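Long-range contacts in putative acyl-CoA dehydrogenase (PDB 5JSC), which is a putative member of the acyl-CoA dehydrogenase family of flavoproteins and binds flavin-adenine dinucleotide: residues D172-W177 / L228-F233; G213-E218 / H232-R237; R274-E279 / Q348-A353. All blocks are in the same frame, centred on the assembly; numbering follows the deposited sequence. Where two conformers were deposited one is given.

Contact 1. Residues D172-W177 / L228-F233. With FAD (flavin-adenine dinucleotide), chain M.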
# COMPACT_ATOMS: atom_id res chain seq x y z
N ASP C 172 32.54 -31.57 -3.66
CA ASP C 172 33.36 -30.41 -3.98
C ASP C 172 32.48 -29.21 -4.27
O ASP C 172 31.59 -29.28 -5.13
CB ASP C 172 34.24 -30.69 -5.20
CG ASP C 172 35.34 -31.68 -4.91
OD1 ASP C 172 36.36 -31.26 -4.32
OD2 ASP C 172 35.18 -32.86 -5.27
N GLY C 173 32.75 -28.11 -3.58
CA GLY C 173 32.06 -26.85 -3.81
C GLY C 173 31.68 -26.21 -2.50
O GLY C 173 32.19 -26.58 -1.44
N ASP C 174 30.74 -25.27 -2.56
CA ASP C 174 30.43 -24.44 -1.40
C ASP C 174 28.93 -24.41 -1.13
O ASP C 174 28.12 -24.42 -2.06
CB ASP C 174 30.93 -22.99 -1.59
CG ASP C 174 32.43 -22.85 -1.32
OD1 ASP C 174 33.20 -23.73 -1.72
OD2 ASP C 174 32.83 -21.85 -0.70
N LYS C 175 28.58 -24.36 0.15
CA LYS C 175 27.25 -23.98 0.61
C LYS C 175 27.43 -22.72 1.45
O LYS C 175 28.49 -22.52 2.04
CB LYS C 175 26.59 -25.08 1.46
CG LYS C 175 26.31 -26.38 0.71
CD LYS C 175 25.35 -26.13 -0.45
CE LYS C 175 24.80 -27.45 -0.96
NZ LYS C 175 23.94 -27.27 -2.18
N THR C 176 26.41 -21.87 1.51
CA THR C 176 26.58 -20.69 2.34
C THR C 176 25.24 -20.24 2.92
O THR C 176 24.17 -20.78 2.60
CB THR C 176 27.28 -19.56 1.56
OG1 THR C 176 27.81 -18.62 2.50
CG2 THR C 176 26.33 -18.84 0.59
N TRP C 177 25.33 -19.25 3.82
CA TRP C 177 24.22 -18.82 4.68
C TRP C 177 23.71 -19.96 5.54
O TRP C 177 22.52 -20.03 5.84
CB TRP C 177 23.03 -18.23 3.89
CG TRP C 177 23.41 -17.31 2.76
CD1 TRP C 177 23.18 -17.53 1.42
CD2 TRP C 177 24.06 -16.05 2.85
NE1 TRP C 177 23.67 -16.47 0.68
CE2 TRP C 177 24.22 -15.56 1.53
CE3 TRP C 177 24.55 -15.28 3.92
CZ2 TRP C 177 24.84 -14.34 1.26
CZ3 TRP C 177 25.15 -14.07 3.65
CH2 TRP C 177 25.30 -13.61 2.33
N LEU C 228 26.11 -18.65 11.65
CA LEU C 228 25.99 -18.81 10.20
C LEU C 228 27.37 -19.03 9.62
O LEU C 228 28.34 -18.43 10.08
CB LEU C 228 25.34 -17.59 9.54
CG LEU C 228 23.83 -17.37 9.55
CD1 LEU C 228 23.53 -15.97 9.06
CD2 LEU C 228 23.16 -18.39 8.66
N ALA C 229 27.47 -19.87 8.59
CA ALA C 229 28.78 -20.07 7.98
C ALA C 229 28.67 -20.37 6.49
O ALA C 229 27.63 -20.79 5.98
CB ALA C 229 29.56 -21.20 8.66
N ARG C 230 29.79 -20.13 5.81
CA ARG C 230 30.04 -20.67 4.48
C ARG C 230 30.84 -21.95 4.65
O ARG C 230 31.85 -21.97 5.35
CB ARG C 230 30.81 -19.66 3.62
CG ARG C 230 31.07 -20.11 2.19
CD ARG C 230 31.55 -18.91 1.35
NE ARG C 230 31.96 -19.29 0.01
CZ ARG C 230 32.00 -18.45 -1.03
NH1 ARG C 230 31.62 -17.18 -0.90
NH2 ARG C 230 32.41 -18.89 -2.22
N LEU C 231 30.35 -23.03 4.04
CA LEU C 231 31.00 -24.33 4.09
C LEU C 231 31.71 -24.56 2.77
O LEU C 231 31.10 -24.43 1.71
CB LEU C 231 29.99 -25.44 4.32
CG LEU C 231 29.00 -25.29 5.46
CD1 LEU C 231 28.09 -26.49 5.49
CD2 LEU C 231 29.74 -25.13 6.77
N HIS C 232 32.99 -24.93 2.83
CA HIS C 232 33.72 -25.32 1.64
C HIS C 232 34.00 -26.82 1.71
O HIS C 232 34.55 -27.31 2.70
CB HIS C 232 35.03 -24.55 1.50
CG HIS C 232 35.83 -24.96 0.31
ND1 HIS C 232 35.41 -24.73 -0.98
CD2 HIS C 232 37.01 -25.61 0.21
CE1 HIS C 232 36.31 -25.21 -1.83
NE2 HIS C 232 37.29 -25.75 -1.13
N PHE C 233 33.63 -27.53 0.66
CA PHE C 233 33.84 -28.97 0.56
C PHE C 233 35.03 -29.19 -0.35
O PHE C 233 34.96 -28.92 -1.56
CB PHE C 233 32.60 -29.67 0.03
CG PHE C 233 31.41 -29.61 0.96
CD1 PHE C 233 30.67 -28.44 1.08
CD2 PHE C 233 31.04 -30.72 1.70
CE1 PHE C 233 29.58 -28.38 1.93
CE2 PHE C 233 29.95 -30.66 2.56
CZ PHE C 233 29.22 -29.49 2.67
PA FAD M . 18.82 -14.92 -4.82
O1A FAD M . 18.48 -16.32 -5.15
O2A FAD M . 19.94 -14.26 -5.63
O5B FAD M . 17.49 -14.05 -4.93
C5B FAD M . 17.56 -12.62 -4.76
C4B FAD M . 16.14 -12.14 -4.75
O4B FAD M . 15.55 -12.39 -6.04
C3B FAD M . 15.21 -12.87 -3.80
O3B FAD M . 15.34 -12.44 -2.44
C2B FAD M . 13.83 -12.56 -4.40
O2B FAD M . 13.38 -11.28 -3.96
C1B FAD M . 14.15 -12.51 -5.91
N9A FAD M . 13.72 -13.67 -6.68
C8A FAD M . 14.10 -14.98 -6.49
N7A FAD M . 13.63 -15.80 -7.39
C5A FAD M . 12.88 -14.99 -8.23
C6A FAD M . 12.13 -15.25 -9.39
N6A FAD M . 11.99 -16.47 -9.92
N1A FAD M . 11.52 -14.21 -10.00
C2A FAD M . 11.64 -12.99 -9.46
N3A FAD M . 12.32 -12.62 -8.36
C4A FAD M . 12.92 -13.67 -7.80
N1 FAD M . 20.08 -21.46 3.38
C2 FAD M . 20.31 -22.78 3.68
O2 FAD M . 20.52 -23.63 2.80
N3 FAD M . 20.33 -23.18 5.00
C4 FAD M . 20.13 -22.36 6.09
O4 FAD M . 20.25 -22.80 7.23
C4X FAD M . 19.86 -20.99 5.77
N5 FAD M . 19.72 -20.14 6.75
C5X FAD M . 19.66 -18.79 6.45
C6 FAD M . 19.68 -17.87 7.49
C7 FAD M . 19.73 -16.50 7.24
C7M FAD M . 19.79 -15.54 8.40
C8 FAD M . 19.74 -16.04 5.91
C8M FAD M . 19.79 -14.57 5.59
C9 FAD M . 19.70 -16.96 4.86
C9A FAD M . 19.67 -18.33 5.12
N10 FAD M . 19.74 -19.29 4.09
C10 FAD M . 19.86 -20.63 4.38
C1' FAD M . 19.83 -18.83 2.69
C2' FAD M . 18.49 -18.40 2.11
O2' FAD M . 17.64 -19.52 1.90
C3' FAD M . 18.73 -17.69 0.78
O3' FAD M . 19.38 -16.47 1.10
C4' FAD M . 17.46 -17.40 -0.01
O4' FAD M . 16.95 -18.63 -0.54
C5' FAD M . 17.70 -16.41 -1.14
O5' FAD M . 18.75 -16.94 -1.97
P FAD M . 19.93 -15.90 -2.37
O1P FAD M . 20.48 -15.22 -1.17
O2P FAD M . 20.94 -16.63 -3.21
O3P FAD M . 19.20 -14.81 -3.28
O HOH W 1 36.60 -28.38 -3.85

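Contact 2. Residues G213-E218 / H232-R237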
# COMPACT_ATOMS: atom_id res chain seq x y z
N GLY C 213 37.85 -32.63 4.97
CA GLY C 213 37.50 -31.92 3.77
C GLY C 213 36.29 -31.01 3.88
O GLY C 213 36.06 -30.21 2.97
N LEU C 214 35.50 -31.13 4.95
CA LEU C 214 34.45 -30.17 5.25
C LEU C 214 35.08 -29.02 6.03
O LEU C 214 35.48 -29.20 7.19
CB LEU C 214 33.31 -30.83 6.03
CG LEU C 214 32.21 -29.88 6.52
CD1 LEU C 214 31.62 -29.08 5.37
CD2 LEU C 214 31.11 -30.65 7.25
N GLU C 215 35.18 -27.86 5.40
CA GLU C 215 35.88 -26.72 5.98
C GLU C 215 34.89 -25.61 6.28
O GLU C 215 33.97 -25.34 5.49
CB GLU C 215 36.98 -26.22 5.03
CG GLU C 215 37.94 -27.32 4.60
CD GLU C 215 38.97 -26.87 3.58
OE1 GLU C 215 39.91 -27.65 3.30
OE2 GLU C 215 38.83 -25.76 3.04
N ILE C 216 35.05 -24.98 7.45
CA ILE C 216 34.29 -23.78 7.77
C ILE C 216 35.06 -22.61 7.16
O ILE C 216 36.05 -22.14 7.73
CB ILE C 216 34.09 -23.61 9.27
CG1 ILE C 216 33.56 -24.91 9.89
CG2 ILE C 216 33.14 -22.46 9.54
CD1 ILE C 216 32.22 -25.39 9.32
N ALA C 217 34.64 -22.18 5.97
CA ALA C 217 35.42 -21.22 5.21
C ALA C 217 35.31 -19.82 5.79
O ALA C 217 36.25 -19.02 5.69
CB ALA C 217 34.98 -21.23 3.75
N GLU C 218 34.17 -19.50 6.39
CA GLU C 218 33.88 -18.14 6.82
C GLU C 218 32.72 -18.19 7.79
O GLU C 218 31.76 -18.92 7.56
CB GLU C 218 33.53 -17.26 5.60
CG GLU C 218 33.13 -15.84 5.90
CD GLU C 218 32.60 -15.14 4.66
OE1 GLU C 218 32.64 -15.74 3.56
OE2 GLU C 218 32.14 -13.98 4.78
N HIS C 232 32.99 -24.93 2.83
CA HIS C 232 33.72 -25.32 1.64
C HIS C 232 34.00 -26.82 1.71
O HIS C 232 34.55 -27.31 2.70
CB HIS C 232 35.03 -24.55 1.50
CG HIS C 232 35.83 -24.96 0.31
ND1 HIS C 232 35.41 -24.73 -0.98
CD2 HIS C 232 37.01 -25.61 0.21
CE1 HIS C 232 36.31 -25.21 -1.83
NE2 HIS C 232 37.29 -25.75 -1.13
N PHE C 233 33.63 -27.53 0.66
CA PHE C 233 33.84 -28.97 0.56
C PHE C 233 35.03 -29.19 -0.35
O PHE C 233 34.96 -28.92 -1.56
CB PHE C 233 32.60 -29.67 0.03
CG PHE C 233 31.41 -29.61 0.96
CD1 PHE C 233 30.67 -28.44 1.08
CD2 PHE C 233 31.04 -30.72 1.70
CE1 PHE C 233 29.58 -28.38 1.93
CE2 PHE C 233 29.95 -30.66 2.56
CZ PHE C 233 29.22 -29.49 2.67
N ALA C 234 36.13 -29.68 0.22
CA ALA C 234 37.38 -29.90 -0.50
C ALA C 234 37.61 -31.40 -0.59
O ALA C 234 38.36 -31.98 0.19
CB ALA C 234 38.54 -29.18 0.20
N GLY C 235 36.96 -32.04 -1.56
CA GLY C 235 37.10 -33.48 -1.69
C GLY C 235 36.58 -34.25 -0.50
O GLY C 235 37.13 -35.30 -0.15
N ALA C 236 35.53 -33.74 0.14
CA ALA C 236 35.00 -34.37 1.34
C ALA C 236 34.31 -35.68 0.98
O ALA C 236 33.44 -35.72 0.11
CB ALA C 236 34.02 -33.43 2.04
N ARG C 237 34.71 -36.76 1.65
CA ARG C 237 34.20 -38.08 1.32
C ARG C 237 33.05 -38.45 2.25
O ARG C 237 33.18 -38.37 3.48
CB ARG C 237 35.31 -39.13 1.42
CG ARG C 237 36.39 -38.94 0.37
CD ARG C 237 37.44 -40.04 0.44
NE ARG C 237 36.91 -41.37 0.09
CZ ARG C 237 36.82 -41.83 -1.15
NH1 ARG C 237 37.21 -41.07 -2.17
NH2 ARG C 237 36.33 -43.04 -1.38

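Contact 3. Residues R274-E279 / Q348-A353. With EDO (1,2-ethanediol), chain O.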
# COMPACT_ATOMS: atom_id res chain seq x y z
N ARG C 274 3.75 -10.26 17.55
CA ARG C 274 3.02 -10.12 18.81
C ARG C 274 3.85 -9.39 19.85
O ARG C 274 3.31 -8.61 20.65
CB ARG C 274 2.61 -11.50 19.34
CG ARG C 274 1.52 -12.18 18.53
CD ARG C 274 0.88 -13.28 19.35
NE ARG C 274 -0.05 -14.14 18.61
CZ ARG C 274 -1.32 -13.84 18.35
NH1 ARG C 274 -1.82 -12.68 18.74
NH2 ARG C 274 -2.09 -14.71 17.70
N HIS C 275 5.16 -9.62 19.86
CA HIS C 275 6.02 -8.86 20.78
C HIS C 275 5.95 -7.37 20.45
O HIS C 275 5.78 -6.54 21.35
CB HIS C 275 7.45 -9.39 20.70
CG HIS C 275 8.35 -8.88 21.78
ND1 HIS C 275 9.66 -9.28 21.90
CD2 HIS C 275 8.13 -8.00 22.79
CE1 HIS C 275 10.21 -8.68 22.94
NE2 HIS C 275 9.30 -7.90 23.50
N ALA C 276 6.04 -7.02 19.16
CA ALA C 276 5.95 -5.61 18.77
C ALA C 276 4.60 -5.02 19.14
O ALA C 276 4.51 -3.86 19.56
CB ALA C 276 6.21 -5.47 17.27
N MET C 277 3.53 -5.79 18.95
CA MET C 277 2.19 -5.33 19.31
C MET C 277 2.11 -4.99 20.79
O MET C 277 1.56 -3.95 21.18
CB MET C 277 1.16 -6.41 18.96
CG MET C 277 -0.29 -6.06 19.27
SD MET C 277 -1.01 -5.10 17.92
CE MET C 277 -1.37 -3.54 18.66
N ALA C 278 2.61 -5.89 21.65
CA ALA C 278 2.58 -5.61 23.08
C ALA C 278 3.36 -4.34 23.41
O ALA C 278 2.89 -3.50 24.19
CB ALA C 278 3.14 -6.81 23.85
N GLU C 279 4.54 -4.17 22.81
CA GLU C 279 5.31 -2.95 23.05
C GLU C 279 4.55 -1.72 22.57
O GLU C 279 4.54 -0.68 23.25
CB GLU C 279 6.66 -3.05 22.33
CG GLU C 279 7.54 -4.19 22.78
CD GLU C 279 8.18 -3.95 24.12
OE1 GLU C 279 8.43 -2.79 24.47
OE2 GLU C 279 8.46 -4.95 24.81
N GLN C 348 5.73 -5.00 8.83
CA GLN C 348 4.91 -3.80 8.95
C GLN C 348 4.54 -3.52 10.40
O GLN C 348 4.54 -2.37 10.83
CB GLN C 348 3.65 -3.95 8.11
CG GLN C 348 3.92 -4.04 6.63
CD GLN C 348 2.68 -4.41 5.85
OE1 GLN C 348 1.73 -4.98 6.41
NE2 GLN C 348 2.67 -4.10 4.57
N VAL C 349 4.18 -4.57 11.15
CA VAL C 349 3.80 -4.40 12.55
C VAL C 349 4.98 -3.86 13.35
O VAL C 349 4.85 -2.93 14.15
CB VAL C 349 3.31 -5.74 13.13
CG1 VAL C 349 3.05 -5.61 14.63
CG2 VAL C 349 2.04 -6.16 12.39
N ILE C 350 6.15 -4.48 13.16
CA ILE C 350 7.35 -4.07 13.87
C ILE C 350 7.73 -2.64 13.50
O ILE C 350 8.07 -1.83 14.37
CB ILE C 350 8.48 -5.07 13.58
CG1 ILE C 350 8.17 -6.40 14.28
CG2 ILE C 350 9.82 -4.52 14.00
CD1 ILE C 350 9.00 -7.57 13.75
N ASP C 351 7.64 -2.31 12.21
CA ASP C 351 7.96 -0.95 11.78
C ASP C 351 7.05 0.07 12.43
O ASP C 351 7.51 1.16 12.83
CB ASP C 351 7.85 -0.87 10.26
CG ASP C 351 8.29 0.45 9.72
OD1 ASP C 351 9.52 0.65 9.60
OD2 ASP C 351 7.41 1.29 9.42
N ALA C 352 5.76 -0.26 12.56
CA ALA C 352 4.82 0.64 13.22
C ALA C 352 5.15 0.79 14.70
O ALA C 352 5.05 1.89 15.25
CB ALA C 352 3.39 0.13 13.03
N ALA C 353 5.55 -0.30 15.36
CA ALA C 353 5.92 -0.21 16.77
C ALA C 353 7.16 0.65 16.98
O ALA C 353 7.24 1.42 17.95
CB ALA C 353 6.12 -1.62 17.36
C1 EDO O . -2.18 -18.34 17.94
O1 EDO O . -1.27 -17.40 17.37
C2 EDO O . -1.63 -18.84 19.27
O2 EDO O . -1.09 -17.74 20.01

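Contact 1. Residues D172-W177 / L228-F233
Asp-174, Arg-230 and His-232 lie on one face of an antiparallel strand pair in the middle, beta-rich domain of the acyl-CoA dehydrogenase fold. The carboxylate of Asp-174 takes a different partner on each oxygen. OD1 accepts a short, nearly straight hydrogen bond of 2.5 Å from His-232 ND1. ND1 comes to the syn side of OD1, somewhat out of the carboxylate plane, while OD1 lies in the imidazole plane. OD2 uses its anti lone pair for Arg-230 NE, 2.8 Å away, in a salt bridge. Arg-230 NH2 adds only a weak bond to the same OD2. The guanidinium plane stands nearly perpendicular to the carboxylate, at 89°. The two bonds fix the rotation of the carboxylate, and its negative charge would probably favour a protonated His-232. Thr-176 OG1 lies 3.4 Å from Arg-230 CB, beside the extended arginine chain.

Behind these groups the backbones pair regularly. Gly-173 and Phe-233 exchange two hydrogen bonds, with Phe-233 N 2.7 Å from Gly-173 O. Lys-175 and Leu-231 do the same. On the opposite face Lys-175 CG comes 4.0 Å from Phe-233 CE1. The lysine chain bends at chi2 (-61°), and NZ forms a salt bridge with Glu-148 and hydrogen bonds with the carbonyls of Leu-146 and Phe-190. A water donates to both Asp-172 OD1 and Phe-233 O. Asp-172 OD1 also accepts a hydrogen bond from Gly-235 N.

At the other end the pair meets the flavin. Trp-177 CB is 3.5 Å from FAD N10 and Leu-228 CD2 3.7 Å from FAD C6; both residues line the FAD pocket. Gln-363 of a second subunit packs on Trp-177. Strand 214-219 continues the sheet beyond 228-233, and Tyr-187 and Val-189 of strand 186-192 pack on Leu-231 and Phe-233.

Contact 2. Residues G213-E218 / H232-R237
Glu-215 and His-232 form an antiparallel hydrogen-bonded pair, with Glu-215 N 2.8 Å from His-232 O and His-232 N 2.9 Å from Glu-215 O. Two residues on, Ala-234 N gives an almost linear bond of 2.8 Å to Gly-213 O. Leu-214 and Phe-233 form the non-hydrogen-bonded pair between them. Their side chains lie side by side and point the same way. Leu-214 CD1 sits over one face of the Phe-233 ring, 3.8 Å from its centroid, in a CH-pi contact. CG of the leucine stands trans to its own backbone N (chi1 175°), and the branch at CG brings CD1 to the ring.

Strands 214-219 and 228-233 make a beta hairpin. A classic bulge interrupts the first strand, where Ala-217 and Glu-218 both face Arg-230. Gly-235 and Ala-236 form a G1 bulge opposite Leu-171, just after the chain leaves the hairpin.

On the other face of the sheet the extended Glu-215 chain runs beside His-232. OE2 is 3.4 Å from CD2 at the ring edge; ND1 is engaged by Asp-174. OE1 lies 3.7 Å from Ala-234 CB. Past the strand end, Ala-236 CB packs on the backbone of Gly-213, 3.8 Å from its C atom.

Contact 3. Residues R274-E279 / Q348-A353
Ala-276 meets Val-349, Ile-350 and Ala-353 through aliphatic groups, with no ring or other flat group between the two segments. The Arg-274 guanidinium takes no part in the contact with 348-353. At its edge, in plane, lies O1 of a 1,2-ethanediol, likely a crystallisation additive, and NH2 donates to it at 2.8 Å. Arg-274 NE holds a salt bridge to Glu-96.

The Ala-276 methyl group fits among three side chains. CB is 3.7 Å from Ile-350 CG1, 3.9 Å from Ala-353 CB and 4.1 Å from Val-349 CG1. Val-349 CG1 lies opposite the backbone N (chi1 174°), which turns it to Ala-276. Ala-353 CB also reaches Ala-276 O, at 3.5 Å.

Helices 250-286 and 332-356 belong to the helical C-terminal domain of the family. Segments 274-279 and 348-353 run in nearly the same direction, their axes crossing at 25° and approaching to 8.6 Å. Leu-371 and Ile-375 of helix 367-376 pack on Ile-350. Asp-351, whose CB points away from 274-279, makes salt bridges to Arg-376 and Arg-379 of a second subunit.

Small alanine side chains let the helices lie close. The contact between these segments rests on apolar van der Waals packing, while Arg-274 and Asp-351 take charged partners outside it.

How the contacts relate
Contacts 1 and 2 are neighbouring parts of one antiparallel sheet, with centres 7 Å apart. They share His-232 and Phe-233 on strand 228-233, which has 168-179 along one edge and 214-219 along the other. Further along, Leu-231 CD2 packs on Ile-216 CD1 at 3.6 Å. Contact 1 reaches the FAD pocket directly; in contact 2 the Phe-233 side chain is about 10 Å from the cofactor. Contact 3 lies in the helical C-terminal domain. Its centre is 35 Å from that of contact 1 and 41 Å from that of contact 2, and its nearest atoms are about 17 Å and 26 Å away. The Ala-353 side chain is about 11 Å from a bound FAD.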